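Local structure of maternal effect protein oskar (Drosophila melanogaster, 5A4A) at residues Asp17-Leu22 against Arg44-Glu49; Ser54-Ser59 against Arg67-Arg72; Gly126-Cys129 against Val133-Asp136. The protein drives germ plasm assembly at the posterior of the fly oocyte and, through its OSK domain, which has an SGNH-hydrolase-like fold, probably binds RNA. All blocks are in the same frame, centred on the assembly; numbering follows the deposited sequence.

Contact 1 of 3, residues Asp17-Leu22 against Arg44-Glu49. With SO4 (sulfate ion), chain E; SO4 (sulfate ion), chain F.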
loop_
_atom_site.group_PDB
_atom_site.type_symbol
_atom_site.label_atom_id
_atom_site.label_comp_id
_atom_site.label_asym_id
_atom_site.label_seq_id
_atom_site.Cartn_x
_atom_site.Cartn_y
_atom_site.Cartn_z
ATOM N N ASP A 17 17.776 3.763 -5.996
ATOM C CA ASP A 17 18.069 4.790 -6.994
ATOM C C ASP A 17 16.872 5.108 -7.888
ATOM O O ASP A 17 16.741 6.234 -8.367
ATOM C CB ASP A 17 19.263 4.390 -7.870
ATOM C CG ASP A 17 20.592 4.528 -7.147
ATOM O OD1 ASP A 17 20.640 5.216 -6.104
ATOM O OD2 ASP A 17 21.590 3.953 -7.629
ATOM N N TYR A 18 16.006 4.115 -8.103
ATOM C CA TYR A 18 14.897 4.224 -9.048
ATOM C C TYR A 18 13.561 3.746 -8.483
ATOM O O TYR A 18 12.504 4.198 -8.917
ATOM C CB TYR A 18 15.199 3.406 -10.305
ATOM C CG TYR A 18 16.507 3.771 -10.966
ATOM C CD1 TYR A 18 16.633 4.950 -11.689
ATOM C CD2 TYR A 18 17.617 2.942 -10.860
ATOM C CE1 TYR A 18 17.828 5.295 -12.294
ATOM C CE2 TYR A 18 18.821 3.279 -11.464
ATOM C CZ TYR A 18 18.915 4.457 -12.178
ATOM O OH TYR A 18 20.102 4.802 -12.782
ATOM N N ASP A 19 13.606 2.807 -7.546
ATOM C CA ASP A 19 12.376 2.220 -7.010
ATOM C C ASP A 19 11.878 2.932 -5.752
ATOM O O ASP A 19 12.624 3.661 -5.103
ATOM C CB ASP A 19 12.566 0.727 -6.734
ATOM C CG ASP A 19 12.850 -0.069 -7.999
ATOM O OD1 ASP A 19 12.155 0.134 -9.015
ATOM O OD2 ASP A 19 13.782 -0.888 -7.979
ATOM N N ALA A 20 10.608 2.716 -5.423
ATOM C CA ALA A 20 9.966 3.436 -4.328
ATOM C C ALA A 20 10.575 3.051 -2.992
ATOM O O ALA A 20 10.480 1.902 -2.582
ATOM C CB ALA A 20 8.465 3.163 -4.318
ATOM N N TYR A 21 11.220 4.023 -2.347
ATOM C CA TYR A 21 11.794 3.861 -1.007
ATOM C C TYR A 21 11.466 5.078 -0.135
ATOM O O TYR A 21 11.364 6.205 -0.627
ATOM C CB TYR A 21 13.316 3.762 -1.097
ATOM C CG TYR A 21 13.888 2.377 -1.298
ATOM C CD1 TYR A 21 13.695 1.690 -2.491
ATOM C CD2 TYR A 21 14.658 1.770 -0.305
ATOM C CE1 TYR A 21 14.236 0.437 -2.688
ATOM C CE2 TYR A 21 15.204 0.507 -0.494
ATOM C CZ TYR A 21 14.980 -0.150 -1.693
ATOM O OH TYR A 21 15.510 -1.401 -1.908
ATOM N N LEU A 22 11.348 4.857 1.169
ATOM C CA LEU A 22 11.144 5.944 2.105
ATOM C C LEU A 22 12.216 5.773 3.188
ATOM O O LEU A 22 12.214 4.775 3.906
ATOM C CB LEU A 22 9.726 5.838 2.676
ATOM C CG LEU A 22 9.000 6.938 3.461
ATOM C CD1 LEU A 22 7.503 6.664 3.446
ATOM C CD2 LEU A 22 9.454 6.995 4.872
ATOM N N ARG A 44 10.948 6.313 -9.908
ATOM C CA ARG A 44 10.805 6.174 -11.359
ATOM C C ARG A 44 9.942 4.952 -11.639
ATOM O O ARG A 44 9.917 4.016 -10.844
ATOM C CB ARG A 44 12.179 5.978 -11.996
ATOM C CG ARG A 44 13.170 7.101 -11.703
ATOM C CD ARG A 44 12.757 8.387 -12.394
ATOM N NE ARG A 44 12.707 8.211 -13.842
ATOM C CZ ARG A 44 13.774 8.222 -14.634
ATOM N NH1 ARG A 44 14.985 8.410 -14.121
ATOM N NH2 ARG A 44 13.633 8.045 -15.938
ATOM N N PHE A 45 9.256 4.936 -12.774
ATOM C CA PHE A 45 8.394 3.801 -13.096
ATOM C C PHE A 45 9.182 2.759 -13.883
ATOM O O PHE A 45 10.082 3.111 -14.632
ATOM C CB PHE A 45 7.174 4.262 -13.904
ATOM C CG PHE A 45 6.281 5.224 -13.173
ATOM C CD1 PHE A 45 5.830 4.945 -11.886
ATOM C CD2 PHE A 45 5.905 6.425 -13.770
ATOM C CE1 PHE A 45 5.011 5.844 -11.209
ATOM C CE2 PHE A 45 5.075 7.325 -13.096
ATOM C CZ PHE A 45 4.634 7.027 -11.810
ATOM N N ARG A 46 8.863 1.482 -13.703
ATOM C CA ARG A 46 9.538 0.427 -14.453
ATOM C C ARG A 46 9.152 0.511 -15.923
ATOM O O ARG A 46 7.961 0.511 -16.256
ATOM C CB ARG A 46 9.158 -0.943 -13.915
ATOM C CG ARG A 46 9.708 -1.218 -12.511
ATOM C CD ARG A 46 11.226 -1.286 -12.570
ATOM N NE ARG A 46 11.833 -1.605 -11.279
ATOM C CZ ARG A 46 12.291 -2.810 -10.958
ATOM N NH1 ARG A 46 12.190 -3.802 -11.833
ATOM N NH2 ARG A 46 12.840 -3.020 -9.762
ATOM N N ARG A 47 10.141 0.564 -16.813
ATOM C CA ARG A 47 9.796 0.875 -18.205
ATOM C C ARG A 47 9.177 -0.273 -19.005
ATOM O O ARG A 47 8.495 -0.032 -19.995
ATOM C CB ARG A 47 10.963 1.549 -18.945
ATOM C CG ARG A 47 12.319 0.906 -18.790
ATOM C CD ARG A 47 13.449 1.920 -19.104
ATOM N NE ARG A 47 13.986 2.579 -17.911
ATOM N N HIS A 48 9.387 -1.513 -18.573
ATOM C CA HIS A 48 8.954 -2.657 -19.380
ATOM C C HIS A 48 7.637 -3.287 -18.960
ATOM O O HIS A 48 7.194 -4.254 -19.575
ATOM C CB HIS A 48 10.060 -3.724 -19.442
ATOM C CG HIS A 48 11.363 -3.195 -19.940
ATOM N ND1 HIS A 48 12.548 -3.369 -19.255
ATOM C CD2 HIS A 48 11.669 -2.469 -21.041
ATOM C CE1 HIS A 48 13.526 -2.789 -19.921
ATOM N NE2 HIS A 48 13.021 -2.234 -21.011
ATOM N N GLU A 49 7.017 -2.737 -17.919
ATOM C CA GLU A 49 5.728 -3.239 -17.447
ATOM C C GLU A 49 4.565 -2.355 -17.866
ATOM O O GLU A 49 4.615 -1.130 -17.705
ATOM C CB GLU A 49 5.714 -3.405 -15.921
ATOM C CG GLU A 49 6.316 -4.716 -15.432
ATOM C CD GLU A 49 7.823 -4.722 -15.524
ATOM O OE1 GLU A 49 8.462 -3.814 -14.949
ATOM O OE2 GLU A 49 8.379 -5.618 -16.180
HETATM S S SO4 E . 11.966 -3.302 -15.715
HETATM O O1 SO4 E . 11.047 -2.430 -16.438
HETATM O O2 SO4 E . 12.526 -4.292 -16.634
HETATM O O3 SO4 E . 13.039 -2.497 -15.135
HETATM O O4 SO4 E . 11.263 -4.004 -14.659
HETATM S S SO4 F . 9.663 7.560 -15.741
HETATM O O1 SO4 F . 9.198 8.929 -15.910
HETATM O O2 SO4 F . 8.640 6.630 -16.201
HETATM O O3 SO4 F . 10.892 7.370 -16.502
HETATM O O4 SO4 F . 9.940 7.297 -14.325
HETATM O O HOH W 1 11.519 1.825 -11.147
#

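Contact 2 of 3, residues Ser54-Ser59 against Arg67-Arg72. With SO4 (sulfate ion), chain G.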
loop_
_atom_site.group_PDB
_atom_site.type_symbol
_atom_site.label_atom_id
_atom_site.label_comp_id
_atom_site.label_asym_id
_atom_site.label_seq_id
_atom_site.Cartn_x
_atom_site.Cartn_y
_atom_site.Cartn_z
ATOM N N SER A 54 6.748 0.809 -9.351
ATOM C CA SER A 54 8.088 1.242 -8.996
ATOM C C SER A 54 8.447 0.411 -7.788
ATOM O O SER A 54 7.857 0.594 -6.736
ATOM C CB SER A 54 8.100 2.717 -8.599
ATOM O OG SER A 54 9.408 3.142 -8.257
ATOM N N GLY A 55 9.378 -0.519 -7.949
ATOM C CA GLY A 55 9.713 -1.437 -6.872
ATOM C C GLY A 55 8.504 -2.257 -6.452
ATOM O O GLY A 55 7.821 -2.848 -7.293
ATOM N N LEU A 56 8.245 -2.296 -5.144
ATOM C CA LEU A 56 7.128 -3.065 -4.607
ATOM C C LEU A 56 5.821 -2.265 -4.551
ATOM O O LEU A 56 4.831 -2.727 -3.983
ATOM C CB LEU A 56 7.489 -3.614 -3.213
ATOM C CG LEU A 56 8.791 -4.418 -3.165
ATOM C CD1 LEU A 56 9.111 -4.836 -1.726
ATOM C CD2 LEU A 56 8.717 -5.644 -4.061
ATOM N N CYS A 57 5.812 -1.072 -5.142
ATOM C CA CYS A 57 4.573 -0.320 -5.329
ATOM C C CYS A 57 4.033 -0.555 -6.730
ATOM O O CYS A 57 4.652 -0.143 -7.700
ATOM C CB CYS A 57 4.804 1.186 -5.125
ATOM S SG CYS A 57 5.088 1.609 -3.378
ATOM N N VAL A 58 2.880 -1.213 -6.824
ATOM C CA VAL A 58 2.315 -1.623 -8.110
ATOM C C VAL A 58 0.842 -1.224 -8.203
ATOM O O VAL A 58 0.064 -1.509 -7.291
ATOM C CB VAL A 58 2.402 -3.169 -8.266
ATOM C CG1 VAL A 58 1.877 -3.616 -9.642
ATOM C CG2 VAL A 58 3.844 -3.677 -8.027
ATOM N N SER A 59 0.450 -0.581 -9.304
ATOM C CA SER A 59 -0.960 -0.289 -9.525
ATOM C C SER A 59 -1.786 -1.578 -9.497
ATOM O O SER A 59 -1.445 -2.557 -10.161
ATOM C CB SER A 59 -1.169 0.414 -10.874
ATOM O OG SER A 59 -2.554 0.657 -11.085
ATOM N N ARG A 67 1.631 -10.873 -1.848
ATOM C CA ARG A 67 2.141 -12.198 -1.500
ATOM C C ARG A 67 2.929 -12.777 -2.676
ATOM O O ARG A 67 4.034 -13.305 -2.496
ATOM C CB ARG A 67 0.982 -13.128 -1.114
ATOM C CG ARG A 67 0.364 -12.847 0.262
ATOM C CD ARG A 67 -0.905 -13.673 0.504
ATOM N NE ARG A 67 -0.639 -15.109 0.619
ATOM C CZ ARG A 67 -1.570 -16.054 0.502
ATOM N NH1 ARG A 67 -2.832 -15.722 0.269
ATOM N NH2 ARG A 67 -1.240 -17.334 0.628
ATOM N N ASN A 68 2.360 -12.667 -3.876
ATOM C CA ASN A 68 3.039 -13.119 -5.095
ATOM C C ASN A 68 4.258 -12.281 -5.450
ATOM O O ASN A 68 5.290 -12.817 -5.872
ATOM C CB ASN A 68 2.079 -13.147 -6.293
ATOM C CG ASN A 68 1.034 -14.241 -6.179
ATOM O OD1 ASN A 68 1.252 -15.255 -5.515
ATOM N ND2 ASN A 68 -0.112 -14.036 -6.825
ATOM N N ARG A 69 4.140 -10.970 -5.280
ATOM C CA ARG A 69 5.218 -10.052 -5.642
ATOM C C ARG A 69 6.486 -10.350 -4.839
ATOM O O ARG A 69 7.591 -10.324 -5.383
ATOM C CB ARG A 69 4.777 -8.601 -5.433
ATOM C CG ARG A 69 5.813 -7.549 -5.842
ATOM C CD ARG A 69 6.016 -7.513 -7.347
ATOM N NE ARG A 69 7.106 -6.620 -7.733
ATOM C CZ ARG A 69 8.388 -6.973 -7.765
ATOM N NH1 ARG A 69 8.757 -8.201 -7.410
ATOM N NH2 ARG A 69 9.306 -6.095 -8.145
ATOM N N LEU A 70 6.324 -10.646 -3.549
ATOM C CA LEU A 70 7.473 -10.949 -2.694
ATOM C C LEU A 70 8.195 -12.235 -3.068
ATOM O O LEU A 70 9.389 -12.379 -2.798
ATOM C CB LEU A 70 7.063 -10.992 -1.218
ATOM C CG LEU A 70 6.654 -9.638 -0.646
ATOM C CD1 LEU A 70 6.253 -9.807 0.820
ATOM C CD2 LEU A 70 7.792 -8.646 -0.777
ATOM N N LYS A 71 7.475 -13.168 -3.683
ATOM C CA LYS A 71 8.089 -14.401 -4.165
ATOM C C LYS A 71 8.947 -14.088 -5.374
ATOM O O LYS A 71 9.859 -14.838 -5.717
ATOM C CB LYS A 71 7.026 -15.427 -4.551
ATOM C CG LYS A 71 6.148 -15.888 -3.404
ATOM C CD LYS A 71 5.080 -16.876 -3.875
ATOM C CE LYS A 71 4.260 -17.378 -2.693
ATOM N NZ LYS A 71 3.132 -18.267 -3.097
ATOM N N ARG A 72 8.636 -12.977 -6.033
ATOM C CA ARG A 72 9.396 -12.554 -7.196
ATOM C C ARG A 72 10.317 -11.395 -6.840
ATOM O O ARG A 72 10.620 -10.547 -7.679
ATOM C CB ARG A 72 8.466 -12.203 -8.362
ATOM C CG ARG A 72 7.674 -13.402 -8.862
ATOM C CD ARG A 72 6.852 -13.089 -10.108
ATOM N NE ARG A 72 6.264 -14.305 -10.669
HETATM S S SO4 G . -4.436 -19.183 -0.084
HETATM O O1 SO4 G . -4.609 -19.645 -1.461
HETATM O O2 SO4 G . -3.047 -19.406 0.315
HETATM O O3 SO4 G . -4.765 -17.758 -0.015
HETATM O O4 SO4 G . -5.323 -19.914 0.818
HETATM O O HOH W 2 7.610 -4.191 -9.471
#

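Contact 3 of 3, residues Gly126-Cys129 against Val133-Asp136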
loop_
_atom_site.group_PDB
_atom_site.type_symbol
_atom_site.label_atom_id
_atom_site.label_comp_id
_atom_site.label_asym_id
_atom_site.label_seq_id
_atom_site.Cartn_x
_atom_site.Cartn_y
_atom_site.Cartn_z
ATOM N N GLY A 126 -11.460 8.600 -0.553
ATOM C CA GLY A 126 -12.204 9.848 -0.575
ATOM C C GLY A 126 -13.420 9.891 -1.485
ATOM O O GLY A 126 -14.420 10.531 -1.151
ATOM N N ASN A 127 -13.351 9.210 -2.623
ATOM C CA ASN A 127 -14.494 9.205 -3.542
ATOM C C ASN A 127 -15.584 8.198 -3.169
ATOM O O ASN A 127 -16.638 8.157 -3.802
ATOM C CB ASN A 127 -14.048 9.007 -4.998
ATOM C CG ASN A 127 -13.148 7.792 -5.187
ATOM O OD1 ASN A 127 -12.419 7.393 -4.282
ATOM N ND2 ASN A 127 -13.190 7.210 -6.380
ATOM N N TYR A 128 -15.323 7.397 -2.138
ATOM C CA TYR A 128 -16.294 6.411 -1.674
ATOM C C TYR A 128 -16.869 6.810 -0.326
ATOM O O TYR A 128 -17.380 5.970 0.409
ATOM C CB TYR A 128 -15.655 5.013 -1.579
ATOM C CG TYR A 128 -15.375 4.394 -2.927
ATOM C CD1 TYR A 128 -16.338 3.621 -3.570
ATOM C CD2 TYR A 128 -14.164 4.596 -3.569
ATOM C CE1 TYR A 128 -16.092 3.061 -4.806
ATOM C CE2 TYR A 128 -13.909 4.039 -4.807
ATOM C CZ TYR A 128 -14.878 3.272 -5.419
ATOM O OH TYR A 128 -14.632 2.717 -6.651
ATOM N N CYS A 129 -16.799 8.096 -0.007
ATOM C CA CYS A 129 -17.262 8.576 1.295
ATOM C C CYS A 129 -18.754 8.309 1.546
ATOM O O CYS A 129 -19.173 8.220 2.694
ATOM C CB CYS A 129 -16.933 10.067 1.479
ATOM S SG CYS A 129 -17.677 11.163 0.218
ATOM N N VAL A 133 -20.876 0.914 3.436
ATOM C CA VAL A 133 -20.410 -0.463 3.528
ATOM C C VAL A 133 -18.903 -0.504 3.311
ATOM O O VAL A 133 -18.166 -1.113 4.090
ATOM C CB VAL A 133 -21.139 -1.345 2.490
ATOM C CG1 VAL A 133 -20.481 -2.709 2.368
ATOM C CG2 VAL A 133 -22.587 -1.486 2.877
ATOM N N LEU A 134 -18.440 0.167 2.262
ATOM C CA LEU A 134 -17.007 0.257 2.015
ATOM C C LEU A 134 -16.282 0.929 3.183
ATOM O O LEU A 134 -15.215 0.482 3.596
ATOM C CB LEU A 134 -16.719 0.994 0.695
ATOM C CG LEU A 134 -15.249 1.198 0.316
ATOM C CD1 LEU A 134 -15.074 1.210 -1.219
ATOM C CD2 LEU A 134 -14.735 2.500 0.892
ATOM N N CYS A 135 -16.851 2.010 3.708
ATOM C CA CYS A 135 -16.232 2.695 4.840
ATOM C C CYS A 135 -16.188 1.819 6.088
ATOM O O CYS A 135 -15.244 1.912 6.862
ATOM C CB CYS A 135 -16.934 4.018 5.144
ATOM S SG CYS A 135 -16.704 5.258 3.847
ATOM N N ASP A 136 -17.197 0.968 6.276
ATOM C CA ASP A 136 -17.185 0.030 7.399
ATOM C C ASP A 136 -16.096 -1.020 7.223
ATOM O O ASP A 136 -15.495 -1.479 8.201
ATOM C CB ASP A 136 -18.536 -0.668 7.572
ATOM C CG ASP A 136 -18.659 -1.344 8.927
ATOM O OD1 ASP A 136 -18.504 -0.646 9.947
ATOM O OD2 ASP A 136 -18.887 -2.569 8.973
#

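Contact 1 of 3, residues Asp17-Leu22 against Arg44-Glu49
The carboxylate of Asp19 lies at the edge of the Arg46 guanidinium, the two planes 31° apart, and the arginine grips it side-on in a two-nitrogen salt bridge. Arg46 NE gives a nearly straight bond to Asp19 OD1 (2.9 Å), close to the guanidinium plane, while Arg46 NH2 reaches Asp19 OD2 (2.9 Å) on its syn side but well tilted from the carboxylate plane. Another part of the same guanidinium edge serves a sulfate, whose O4 takes a bond from Arg46 NH1 (3.0 Å); His48 ND1 holds O2 of that ion at the edge of its imidazole. The Asp19 grip, with Thr13 O bonded to NH2 and Ser10 O to NH1, probably fixes the rotation of the Arg46 group. The Tyr18 ring carries Asp17 CB over one face and has Arg44 CG at its edge, 4.1 Å from Tyr18 CD1. Arg44, bent at chi2 (-69°) and chi3 (-60°), turns its guanidinium to a second sulfate, which Phe45 N also binds. Backbone joins backbone where Arg44 N donates to Tyr18 O (2.8 Å). A water bonds Asp19 OD1 and Arg44 O. Both sulfates probably come from the crystallisation liquor. The side-on arginine-carboxylate bridge ties the loop ahead of strand 21-22, part of the domain's mixed sheet, to the loop between helix 31-40 and strand 53-54; Ala20 packs on Ala37 of that helix.

Contact 2 of 3, residues Ser54-Ser59 against Arg67-Arg72
Leu56 CD2 sits over the centre of one face of the Arg69 guanidinium, 3.9 Å above its plane, and lies equally near Arg69 CG. The two side chains cross at about a right angle, so one methyl group covers both the aliphatic bend and the flat end of the arginine. Leu56 CD1 meets Leu70 CD2 at 4.1 Å, and Val58 CG2 comes to the guanidinium edge near Arg69 NE. Between the polar groups stands a water that donates to Gly55 O (2.6 Å) and accepts from Arg69 NH2 (2.9 Å). Arg69 leaves the helix with CG opposite its backbone N (chi1 -177°) and bends at chi2, which lays the guanidinium beside the strand; there Leu11 O takes a bond from NH2, and NH1 makes a weak one to Arg72 O. A leucine in place of Arg69 would probably leave Leu11 O and the bridging water without this donor, and Leu56 CD2 without the flat group it lies over. Further out, a type II' turn from Ser54 to Cys57, with Gly55 at positive phi, presents Leu56 to the helix. The helix segment 67-71 runs at 131° to strand 56-58, the axes approaching to 10.0 Å. Helix 63-71 lies in the connection from strand 56-58 to strand 80-84, both parallel partners of strand 25-29, as in alpha/beta folds of the SGNH-hydrolase clan.

Contact 3 of 3, residues Gly126-Cys129 against Val133-Asp136
Tyr128 offers one face of its ring to Leu134, whose CD1 methyl stands over it in a CH-pi contact, 4.0 Å from the centroid and 29° off the ring normal. The methyl is displaced toward the CG-CD1 side, with Leu134 CD1 only 3.6 Å from Tyr128 CD1. The second branch, Leu134 CD2, reaches back to Tyr128 CB (3.6 Å), so the leucine fork spans the root of the tyrosine as well as its ring. The two side chains cross at about a right angle. Leu134 CG trails away from its own amide (chi1 178°), which carries the fork from the first turn of its helix to the tyrosine. Beside this apolar pair, Cys135 SG approaches the backbone: it lies 3.6 Å from Tyr128 O and 4.0 Å from Cys129 O, without a hydrogen bond across the contact. Ile90 and Met91 of helix 87-91 add to the apolar surroundings, touching Leu134 and Tyr128 respectively, and Pro186 touches Tyr128. Asp131, just ahead, accepts from Leu134 N near the helix start. The contact folds the loop that follows strand 116-120 against the opening turn of helix 132-148, a strand-to-helix connection of the alpha/beta layout common to the SGNH-hydrolase clan.

Overall arrangement
Contact 2 is the buried one, while contacts 1 and 3 are only partly buried and lie farther from the chain's centre. Contacts 1 and 2 adjoin and reach the same mixed sheet: their centres are about 11 Å apart, and Ser54 of contact 2 probably hydrogen-bonds Arg44 O of contact 1. Contact 3, on the opposite side of the chain's centre, touches neither; its centre is about 30 Å from that of contact 1. Contact 1 combines a salt bridge with a backbone hydrogen bond. Neither of the others has a direct hydrogen bond across: contact 2 lays a strand leucine over the guanidinium of a helix arginine and is bridged by a water, whereas contact 3 joins loop to helix by apolar contact.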